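Local coordinates for protein putative glycosyl hydrolase (Bacteroides thetaiotaomicron VPI-5482, PDB 3K11) that is a putative glycoside hydrolase of family 88, probably hydrolysing carbohydrate substrates, with its exact activity not established, at residues P260-A265 and H314-C319; T198-D203 and Y248-V253; S308-W313 and S322-S327. All coordinates share one frame; numbering follows the deposited sequence.

Contact 1: P260-A265 and H314-C319; sequences PAFCWA and HQLLDC
Cys263 and Leu316 have the largest shares of the surface buried where the loop leading into helix 265-281 meets the loop joining strands 313-314 and 324-325, through a single backbone bridge between Trp264 and Leu316, in a chain consistent with the (alpha/alpha)6 toroid of six-hairpin glycosidases. Cys263 sits at the centre of an inverse gamma turn, and its carbonyl accepts from the other loop: Leu317 N donates to Cys263 O at 3.0 Å in a nearly straight bond (170°). Two residues on, Ala265 N gives a second bond to Gln315 O at 2.8 Å, reaching that oxygen from above its carbonyl plane. The small cysteine fits closely here, its CB facing Leu317 and the carboxylate of Asp318. Leu316 packs beside the turn with its two methyl branches: CD2 lies against the backbone of Trp264, 3.8 Å from Trp264 N, whereas CD1 reaches the edge of the Phe262 ring, the two side chains running alongside each other. A branched aliphatic residue suits this place because it can serve both neighbours at once, and Tyr387 and Tyr388 of helix 384-388 also touch it. Ala265, the first residue of helix 265-281, is small enough for its CB to approach His314 O at 3.2 Å and Leu317 CD2. With CG of Trp264 anti to the backbone N (chi1 -179°), the indole swings toward Gln315, whose amide plane stands nearly perpendicular to it; Trp264 NE1 makes a weak, bent bond to Gln315 OE1, and Gln315 NE2 donates to Tyr387 O. Asp318 is held by a salt bridge from its OD2 to Lys245. Its other oxygen reaches the gamma turn through a water, which donates to Asp318 OD1 at 2.6 Å and accepts from Cys263 N at 2.8 Å.

Contact 2: T198-D203 and Y248-V253; sequences TLWLDD and YRHGWV. With EDO (1,2-ethanediol), chain H.
Leu201 and His250 are joined at the end of a short antiparallel ladder in which strand 198-200 pairs with strand 251-253. Leu201 N donates to His250 O at 2.9 Å, continuing the ladder begun by the hydrogen-bonded pair Leu199 and Trp252, where Leu199 N meets Trp252 O at 2.8 Å and Trp252 N donates back to Leu199 O at 3.1 Å. A chi1 of -172° swings the Leu201 fork to the carbonyl side, where it crosses Tyr248 at about a right angle; its CD2 packs on Tyr248 CB at 3.4 Å and its CD1 against the ring. On the face carrying Leu199 and Trp252, Leu199 CD1 rests on Trp252 CE3 at 3.8 Å.

Beyond the ladder, His250 NE2 donates to the syn lone pair of Asp202 OD1 at 2.7 Å, a His-carboxylate hydrogen bond; the oxygen lies in the imidazole plane, although the bond is bent (136°). Histidine suits this place because its two nitrogens can serve two partners: ND1 bonds to Tyr387 OH, so both fix the ring's rotation. Another 1,2-ethanediol, probably from the crystallisation liquor, lies about 3 Å from the Asp202 side chain and may mark a pocket. Arg249 turns away, its NE bonded to His259 O and its NH2 to a 1,2-ethanediol.

Strand 247-253 is the middle strand of a three-stranded sheet, between 198-200 and 241-242. Helix 222-240 packs on Leu199 and Trp252, while helix 265-281 packs against Leu201, Asp202 and His250.

Contact 3: S308-W313 and S322-S327; sequences SGEGFW and SYLETS. With EDO (1,2-ethanediol), chain C.
Phe312 and Leu324 cross at about a right angle, with Phe312 CB on Leu324 CB at 3.6 Å. Because Leu324 CG lies anti to its own carbonyl carbon (chi1 -62°), its fork spreads across the loop 308-311: CD1 meets the aliphatic part of Glu310, 3.8 Å from its CB, and CD2 touches Ser308 OG at 3.7 Å. Leucine's fork lets one methyl cover the Glu310 methylenes while the other rests on Ser308. Phe312 and Thr326 run side by side, the ring reaching Thr326 OG1, which is bonded to Glu372 O.

The loop is a type I turn from Ser308 to Gly311, stiffened by an ST turn: Ser308 OG accepts from Glu310 N and donates to Phe312 O. Glu310 carries its carboxylate away from Leu324, to a 1,2-ethanediol and to Tyr389 of a third subunit.

Glu325 N donates to Trp313 O at 3.0 Å, nearly straight. Glu325 N-caps helix 326-342, its OE2 accepting from Ser327 N and Ser327 OG. The short strands 313-314 and 324-325 make a small two-stranded antiparallel sheet, weakly bonded at 324-325, that leads into that helix, with helix 347-362 against Phe312 and Trp313.

From the N terminus, contact 2 comes first: 198-203 is rejoined by 248-253, closing a loop of 44 residues that is mostly helix. Contact 1 opens only afterwards, 260-265 meeting 314-319 across helices 265-281 and 289-304. Contact 3 crosses it, since 308-313 precedes the second segment of contact 1 and 322-327 follows it, closing a short eight-residue loop. Contacts 2 and 1 touch where Phe262 O probably bonds to His250 N; contacts 1 and 3 touch through His314 with Ser322 and Gln315 with Tyr323. Contacts 2 and 3 stay about 10 Å apart at their nearest atoms, so contact 1 bridges the three-stranded sheet and the small two-stranded one.

Contact 1: P260-A265 and H314-C319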
loop_
_atom_site.group_PDB
_atom_site.type_symbol
_atom_site.label_atom_id
_atom_site.label_comp_id
_atom_site.label_asym_id
_atom_site.label_seq_id
_atom_site.Cartn_x
_atom_site.Cartn_y
_atom_site.Cartn_z
ATOM N N PRO A 260 -12.154 14.259 0.666
ATOM C CA PRO A 260 -11.245 13.247 0.087
ATOM C C PRO A 260 -9.806 13.719 0.011
ATOM O O PRO A 260 -9.539 14.898 -0.188
ATOM C CB PRO A 260 -11.803 13.052 -1.323
ATOM C CG PRO A 260 -13.243 13.438 -1.240
ATOM C CD PRO A 260 -13.253 14.600 -0.272
ATOM N N ALA A 261 -8.872 12.797 0.243
ATOM C CA ALA A 261 -7.462 13.114 0.312
ATOM C C ALA A 261 -6.774 12.612 -0.939
ATOM O O ALA A 261 -6.806 11.424 -1.221
ATOM C CB ALA A 261 -6.841 12.456 1.541
ATOM N N PHE A 262 -6.212 13.530 -1.705
ATOM C CA PHE A 262 -5.283 13.205 -2.741
ATOM C C PHE A 262 -3.968 13.836 -2.282
ATOM O O PHE A 262 -3.822 15.048 -2.298
ATOM C CB PHE A 262 -5.772 13.720 -4.083
ATOM C CG PHE A 262 -7.011 12.970 -4.562
ATOM C CD1 PHE A 262 -6.874 11.767 -5.226
ATOM C CD2 PHE A 262 -8.256 13.415 -4.250
ATOM C CE1 PHE A 262 -7.971 11.026 -5.553
ATOM C CE2 PHE A 262 -9.370 12.672 -4.631
ATOM C CZ PHE A 262 -9.203 11.489 -5.267
ATOM N N CYS A 263 -3.039 13.006 -1.802
ATOM C CA CYS A 263 -1.811 13.486 -1.128
ATOM C C CYS A 263 -0.742 13.758 -2.174
ATOM O O CYS A 263 0.230 13.038 -2.294
ATOM C CB CYS A 263 -1.346 12.444 -0.114
ATOM S SG CYS A 263 -2.650 12.181 1.161
ATOM N N TRP A 264 -1.001 14.767 -2.985
ATOM C CA TRP A 264 -0.142 15.108 -4.105
ATOM C C TRP A 264 1.235 15.526 -3.607
ATOM O O TRP A 264 1.365 16.360 -2.700
ATOM C CB TRP A 264 -0.804 16.201 -4.959
ATOM C CG TRP A 264 -0.017 16.619 -6.141
ATOM C CD1 TRP A 264 0.615 15.806 -7.019
ATOM C CD2 TRP A 264 0.245 17.960 -6.563
ATOM N NE1 TRP A 264 1.234 16.544 -7.975
ATOM C CE2 TRP A 264 1.041 17.879 -7.718
ATOM C CE3 TRP A 264 -0.169 19.201 -6.115
ATOM C CZ2 TRP A 264 1.458 19.000 -8.426
ATOM C CZ3 TRP A 264 0.287 20.329 -6.793
ATOM C CH2 TRP A 264 1.088 20.205 -7.938
ATOM N N ALA A 265 2.269 14.911 -4.158
ATOM C CA ALA A 265 3.656 15.112 -3.660
ATOM C C ALA A 265 4.166 16.517 -3.716
ATOM O O ALA A 265 4.692 17.011 -2.699
ATOM C CB ALA A 265 4.655 14.117 -4.369
ATOM N N HIS A 314 6.476 9.281 -4.816
ATOM C CA HIS A 314 5.403 9.090 -5.769
ATOM C C HIS A 314 4.476 10.325 -5.861
ATOM O O HIS A 314 4.148 10.962 -4.832
ATOM C CB HIS A 314 4.577 7.875 -5.386
ATOM C CG HIS A 314 5.309 6.578 -5.463
ATOM N ND1 HIS A 314 5.376 5.827 -6.624
ATOM C CD2 HIS A 314 5.995 5.883 -4.518
ATOM C CE1 HIS A 314 6.074 4.724 -6.380
ATOM N NE2 HIS A 314 6.473 4.735 -5.119
ATOM N N GLN A 315 3.995 10.579 -7.087
ATOM C CA GLN A 315 3.089 11.704 -7.453
ATOM C C GLN A 315 1.919 11.834 -6.479
ATOM O O GLN A 315 1.580 12.925 -6.047
ATOM C CB GLN A 315 2.588 11.471 -8.871
ATOM C CG GLN A 315 1.452 12.304 -9.357
ATOM C CD GLN A 315 1.798 13.689 -9.706
ATOM O OE1 GLN A 315 2.822 14.234 -9.268
ATOM N NE2 GLN A 315 0.927 14.312 -10.497
ATOM N N LEU A 316 1.279 10.701 -6.170
ATOM C CA LEU A 316 0.379 10.610 -4.991
ATOM C C LEU A 316 1.192 9.796 -3.993
ATOM O O LEU A 316 1.527 8.632 -4.247
ATOM C CB LEU A 316 -0.945 9.927 -5.300
ATOM C CG LEU A 316 -1.914 10.784 -6.163
ATOM C CD1 LEU A 316 -3.264 10.052 -6.420
ATOM C CD2 LEU A 316 -2.140 12.198 -5.571
ATOM N N LEU A 317 1.503 10.399 -2.850
ATOM C CA LEU A 317 2.557 9.871 -1.977
ATOM C C LEU A 317 2.298 8.484 -1.483
ATOM O O LEU A 317 3.244 7.647 -1.361
ATOM C CB LEU A 317 2.773 10.780 -0.803
ATOM C CG LEU A 317 3.465 12.121 -1.053
ATOM C CD1 LEU A 317 3.282 13.034 0.184
ATOM C CD2 LEU A 317 4.968 11.941 -1.416
ATOM N N ASP A 318 1.002 8.227 -1.223
ATOM C CA ASP A 318 0.550 6.975 -0.633
ATOM C C ASP A 318 -0.010 6.011 -1.656
ATOM O O ASP A 318 -0.721 5.057 -1.299
ATOM C CB ASP A 318 -0.479 7.233 0.480
ATOM C CG ASP A 318 -1.688 8.020 0.011
ATOM O OD1 ASP A 318 -1.612 8.650 -1.075
ATOM O OD2 ASP A 318 -2.706 8.020 0.755
ATOM N N CYS A 319 0.351 6.231 -2.922
ATOM C CA CYS A 319 -0.071 5.372 -4.045
ATOM C C CYS A 319 1.203 4.949 -4.763
ATOM O O CYS A 319 1.729 5.696 -5.595
ATOM C CB CYS A 319 -0.986 6.147 -5.000
ATOM S SG CYS A 319 -2.526 6.602 -4.194
HETATM O O HOH W 1 -5.230 8.626 0.037
HETATM O O HOH W 2 -3.285 10.246 -2.286
#

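Contact 2: T198-D203 and Y248-V253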
loop_
_atom_site.group_PDB
_atom_site.type_symbol
_atom_site.label_atom_id
_atom_site.label_comp_id
_atom_site.label_asym_id
_atom_site.label_seq_id
_atom_site.Cartn_x
_atom_site.Cartn_y
_atom_site.Cartn_z
ATOM N N THR A 198 -12.554 27.228 -1.232
ATOM C CA THR A 198 -11.617 26.099 -1.317
ATOM C C THR A 198 -10.252 26.495 -0.801
ATOM O O THR A 198 -9.706 27.540 -1.151
ATOM C CB THR A 198 -11.470 25.643 -2.797
ATOM O OG1 THR A 198 -12.764 25.282 -3.307
ATOM C CG2 THR A 198 -10.547 24.475 -2.914
ATOM N N LEU A 199 -9.690 25.621 0.033
ATOM C CA LEU A 199 -8.323 25.740 0.439
ATOM C C LEU A 199 -7.473 24.848 -0.468
ATOM O O LEU A 199 -7.808 23.704 -0.671
ATOM C CB LEU A 199 -8.120 25.356 1.886
ATOM C CG LEU A 199 -8.817 26.170 2.979
ATOM C CD1 LEU A 199 -8.436 25.620 4.392
ATOM C CD2 LEU A 199 -8.504 27.708 2.821
ATOM N N TRP A 200 -6.364 25.416 -0.930
ATOM C CA TRP A 200 -5.319 24.726 -1.692
ATOM C C TRP A 200 -4.116 24.569 -0.812
ATOM O O TRP A 200 -3.609 25.552 -0.262
ATOM C CB TRP A 200 -4.919 25.581 -2.881
ATOM C CG TRP A 200 -5.905 25.613 -3.987
ATOM C CD1 TRP A 200 -7.209 26.037 -3.945
ATOM C CD2 TRP A 200 -5.630 25.276 -5.330
ATOM N NE1 TRP A 200 -7.767 25.950 -5.189
ATOM C CE2 TRP A 200 -6.819 25.504 -6.071
ATOM C CE3 TRP A 200 -4.489 24.795 -5.990
ATOM C CZ2 TRP A 200 -6.897 25.294 -7.456
ATOM C CZ3 TRP A 200 -4.569 24.547 -7.353
ATOM C CH2 TRP A 200 -5.761 24.825 -8.083
ATOM N N LEU A 201 -3.618 23.349 -0.700
ATOM C CA LEU A 201 -2.417 23.100 0.101
ATOM C C LEU A 201 -1.286 24.019 -0.370
ATOM O O LEU A 201 -0.487 24.513 0.444
ATOM C CB LEU A 201 -2.021 21.624 -0.009
ATOM C CG LEU A 201 -0.926 21.148 0.901
ATOM C CD1 LEU A 201 -1.271 21.417 2.381
ATOM C CD2 LEU A 201 -0.640 19.631 0.627
ATOM N N ASP A 202 -1.210 24.273 -1.687
ATOM C CA ASP A 202 -0.150 25.100 -2.260
ATOM C C ASP A 202 -0.102 26.458 -1.595
ATOM O O ASP A 202 0.989 27.038 -1.466
ATOM C CB ASP A 202 -0.364 25.356 -3.764
ATOM C CG ASP A 202 -0.586 24.062 -4.576
ATOM O OD1 ASP A 202 -1.530 23.342 -4.272
ATOM O OD2 ASP A 202 0.214 23.736 -5.483
ATOM N N ASP A 203 -1.242 26.950 -1.106
ATOM C CA ASP A 203 -1.289 28.343 -0.604
ATOM C C ASP A 203 -0.642 28.481 0.762
ATOM O O ASP A 203 -0.363 29.572 1.174
ATOM C CB ASP A 203 -2.690 28.894 -0.575
ATOM C CG ASP A 203 -3.212 29.283 -1.952
ATOM O OD1 ASP A 203 -2.384 29.574 -2.850
ATOM O OD2 ASP A 203 -4.442 29.370 -2.096
ATOM N N TYR A 248 -0.673 15.594 4.109
ATOM C CA TYR A 248 -1.685 16.584 3.831
ATOM C C TYR A 248 -2.476 16.250 2.588
ATOM O O TYR A 248 -1.934 15.735 1.607
ATOM C CB TYR A 248 -1.026 17.910 3.564
ATOM C CG TYR A 248 -0.534 18.665 4.794
ATOM C CD1 TYR A 248 0.748 18.477 5.275
ATOM C CD2 TYR A 248 -1.344 19.583 5.448
ATOM C CE1 TYR A 248 1.222 19.178 6.339
ATOM C CE2 TYR A 248 -0.871 20.275 6.538
ATOM C CZ TYR A 248 0.406 20.082 6.970
ATOM O OH TYR A 248 0.856 20.795 8.050
ATOM N N ARG A 249 -3.774 16.554 2.644
ATOM C CA ARG A 249 -4.593 16.539 1.431
ATOM C C ARG A 249 -4.277 17.770 0.541
ATOM O O ARG A 249 -4.000 18.849 1.043
ATOM C CB ARG A 249 -6.074 16.460 1.758
ATOM C CG ARG A 249 -6.561 17.318 2.817
ATOM C CD ARG A 249 -8.095 17.268 2.994
ATOM N NE ARG A 249 -8.567 16.037 3.598
ATOM C CZ ARG A 249 -8.486 15.677 4.872
ATOM N NH1 ARG A 249 -7.880 16.367 5.796
ATOM N NH2 ARG A 249 -8.990 14.533 5.223
ATOM N N HIS A 250 -4.359 17.615 -0.773
ATOM C CA HIS A 250 -4.129 18.750 -1.688
ATOM C C HIS A 250 -5.220 19.812 -1.584
ATOM O O HIS A 250 -4.949 20.997 -1.705
ATOM C CB HIS A 250 -4.033 18.271 -3.143
ATOM C CG HIS A 250 -3.646 19.338 -4.108
ATOM N ND1 HIS A 250 -3.977 19.291 -5.456
ATOM C CD2 HIS A 250 -2.956 20.484 -3.922
ATOM C CE1 HIS A 250 -3.486 20.369 -6.055
ATOM N NE2 HIS A 250 -2.859 21.113 -5.149
ATOM N N GLY A 251 -6.458 19.370 -1.363
ATOM C CA GLY A 251 -7.555 20.314 -1.340
ATOM C C GLY A 251 -8.577 20.084 -0.267
ATOM O O GLY A 251 -8.741 18.983 0.300
ATOM N N TRP A 252 -9.321 21.138 -0.010
ATOM C CA TRP A 252 -10.378 21.135 1.025
ATOM C C TRP A 252 -11.439 22.136 0.625
ATOM O O TRP A 252 -11.181 23.324 0.611
ATOM C CB TRP A 252 -9.785 21.541 2.375
ATOM C CG TRP A 252 -10.695 21.430 3.550
ATOM C CD1 TRP A 252 -10.866 20.336 4.376
ATOM C CD2 TRP A 252 -11.524 22.481 4.101
ATOM N NE1 TRP A 252 -11.764 20.639 5.364
ATOM C CE2 TRP A 252 -12.166 21.953 5.226
ATOM C CE3 TRP A 252 -11.761 23.819 3.741
ATOM C CZ2 TRP A 252 -13.027 22.713 6.013
ATOM C CZ3 TRP A 252 -12.595 24.565 4.537
ATOM C CH2 TRP A 252 -13.241 24.003 5.624
ATOM N N VAL A 253 -12.639 21.637 0.348
ATOM C CA VAL A 253 -13.774 22.485 -0.025
ATOM C C VAL A 253 -14.701 22.623 1.171
ATOM O O VAL A 253 -15.225 21.646 1.706
ATOM C CB VAL A 253 -14.550 21.906 -1.243
ATOM C CG1 VAL A 253 -15.790 22.772 -1.565
ATOM C CG2 VAL A 253 -13.568 21.843 -2.474
HETATM C C1 EDO H . -8.587 10.332 5.277
HETATM O O1 EDO H . -9.184 10.969 6.425
HETATM C C2 EDO H . -8.627 11.219 4.037
HETATM O O2 EDO H . -9.848 11.950 3.842
#

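Contact 3: S308-W313 and S322-S327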
loop_
_atom_site.group_PDB
_atom_site.type_symbol
_atom_site.label_atom_id
_atom_site.label_comp_id
_atom_site.label_asym_id
_atom_site.label_seq_id
_atom_site.Cartn_x
_atom_site.Cartn_y
_atom_site.Cartn_z
ATOM N N SER A 308 10.338 5.897 -2.056
ATOM C CA SER A 308 10.476 4.688 -2.859
ATOM C C SER A 308 11.871 4.131 -2.783
ATOM O O SER A 308 12.826 4.807 -2.363
ATOM C CB SER A 308 10.172 4.972 -4.361
ATOM O OG SER A 308 11.306 5.618 -4.977
ATOM N N GLY A 309 12.008 2.891 -3.236
ATOM C CA GLY A 309 13.288 2.249 -3.389
ATOM C C GLY A 309 14.253 2.898 -4.355
ATOM O O GLY A 309 15.414 2.545 -4.384
ATOM N N GLU A 310 13.761 3.841 -5.167
ATOM C CA GLU A 310 14.568 4.588 -6.103
ATOM C C GLU A 310 14.974 5.935 -5.524
ATOM O O GLU A 310 15.717 6.687 -6.168
ATOM C CB GLU A 310 13.824 4.824 -7.432
ATOM C CG GLU A 310 13.422 3.522 -8.123
ATOM C CD GLU A 310 14.597 2.577 -8.281
ATOM O OE1 GLU A 310 15.690 3.019 -8.725
ATOM O OE2 GLU A 310 14.443 1.383 -7.952
ATOM N N GLY A 311 14.490 6.245 -4.319
ATOM C CA GLY A 311 14.850 7.505 -3.654
ATOM C C GLY A 311 13.859 8.627 -3.926
ATOM O O GLY A 311 13.756 9.557 -3.164
ATOM N N PHE A 312 13.141 8.531 -5.028
ATOM C CA PHE A 312 12.078 9.470 -5.353
ATOM C C PHE A 312 10.849 9.165 -4.498
ATOM O O PHE A 312 10.671 8.043 -3.993
ATOM C CB PHE A 312 11.648 9.297 -6.810
ATOM C CG PHE A 312 12.694 9.655 -7.814
ATOM C CD1 PHE A 312 12.871 10.980 -8.207
ATOM C CD2 PHE A 312 13.497 8.670 -8.388
ATOM C CE1 PHE A 312 13.841 11.309 -9.152
ATOM C CE2 PHE A 312 14.442 8.986 -9.347
ATOM C CZ PHE A 312 14.652 10.316 -9.690
ATOM N N TRP A 313 9.963 10.146 -4.434
ATOM C CA TRP A 313 8.623 9.957 -3.932
ATOM C C TRP A 313 7.614 9.927 -5.092
ATOM O O TRP A 313 7.881 10.393 -6.207
ATOM C CB TRP A 313 8.281 11.042 -2.920
ATOM C CG TRP A 313 8.916 10.887 -1.585
ATOM C CD1 TRP A 313 8.312 10.363 -0.460
ATOM C CD2 TRP A 313 10.248 11.232 -1.191
ATOM N NE1 TRP A 313 9.189 10.377 0.600
ATOM C CE2 TRP A 313 10.375 10.904 0.181
ATOM C CE3 TRP A 313 11.356 11.779 -1.849
ATOM C CZ2 TRP A 313 11.540 11.120 0.894
ATOM C CZ3 TRP A 313 12.519 12.044 -1.110
ATOM C CH2 TRP A 313 12.598 11.703 0.239
ATOM N N SER A 322 1.778 5.149 -8.608
ATOM C CA SER A 322 1.778 6.427 -9.302
ATOM C C SER A 322 3.244 6.801 -9.619
ATOM O O SER A 322 4.173 6.328 -8.981
ATOM C CB SER A 322 1.104 7.547 -8.516
ATOM O OG SER A 322 1.741 7.854 -7.293
ATOM N N TYR A 323 3.437 7.641 -10.616
ATOM C CA TYR A 323 4.815 7.875 -11.065
ATOM C C TYR A 323 5.700 8.567 -10.065
ATOM O O TYR A 323 5.221 9.333 -9.235
ATOM C CB TYR A 323 4.833 8.604 -12.406
ATOM C CG TYR A 323 4.392 10.023 -12.498
ATOM C CD1 TYR A 323 5.266 11.054 -12.191
ATOM C CD2 TYR A 323 3.158 10.366 -13.031
ATOM C CE1 TYR A 323 4.909 12.354 -12.364
ATOM C CE2 TYR A 323 2.781 11.696 -13.175
ATOM C CZ TYR A 323 3.665 12.686 -12.860
ATOM O OH TYR A 323 3.341 14.013 -13.072
ATOM N N LEU A 324 7.015 8.330 -10.192
ATOM C CA LEU A 324 8.011 8.973 -9.355
ATOM C C LEU A 324 8.247 10.380 -9.893
ATOM O O LEU A 324 8.602 10.551 -11.059
ATOM C CB LEU A 324 9.306 8.176 -9.374
ATOM C CG LEU A 324 9.195 6.739 -8.811
ATOM C CD1 LEU A 324 10.530 5.940 -8.931
ATOM C CD2 LEU A 324 8.673 6.775 -7.344
ATOM N N GLU A 325 8.145 11.370 -9.033
ATOM C CA GLU A 325 8.188 12.793 -9.458
ATOM C C GLU A 325 9.336 13.566 -8.844
ATOM O O GLU A 325 9.597 13.511 -7.637
ATOM C CB GLU A 325 6.829 13.405 -9.129
ATOM C CG GLU A 325 6.483 14.677 -9.911
ATOM C CD GLU A 325 7.100 15.926 -9.295
ATOM O OE1 GLU A 325 7.049 16.004 -8.034
ATOM O OE2 GLU A 325 7.564 16.837 -10.043
ATOM N N THR A 326 10.013 14.305 -9.697
ATOM C CA THR A 326 11.287 14.906 -9.345
ATOM C C THR A 326 11.175 16.141 -8.473
ATOM O O THR A 326 11.964 16.298 -7.530
ATOM C CB THR A 326 12.042 15.258 -10.634
ATOM O OG1 THR A 326 12.251 14.061 -11.408
ATOM C CG2 THR A 326 13.418 15.952 -10.315
ATOM N N SER A 327 10.260 17.066 -8.810
ATOM C CA SER A 327 10.244 18.333 -8.072
ATOM C C SER A 327 9.916 18.123 -6.584
ATOM O O SER A 327 10.578 18.672 -5.715
ATOM C CB SER A 327 9.316 19.374 -8.687
ATOM O OG SER A 327 7.954 18.986 -8.696
HETATM C C1 EDO C . 19.526 3.974 -6.198
HETATM O O1 EDO C . 19.542 5.183 -6.972
HETATM C C2 EDO C . 18.284 3.194 -6.524
HETATM O O2 EDO C . 18.277 2.682 -7.886
#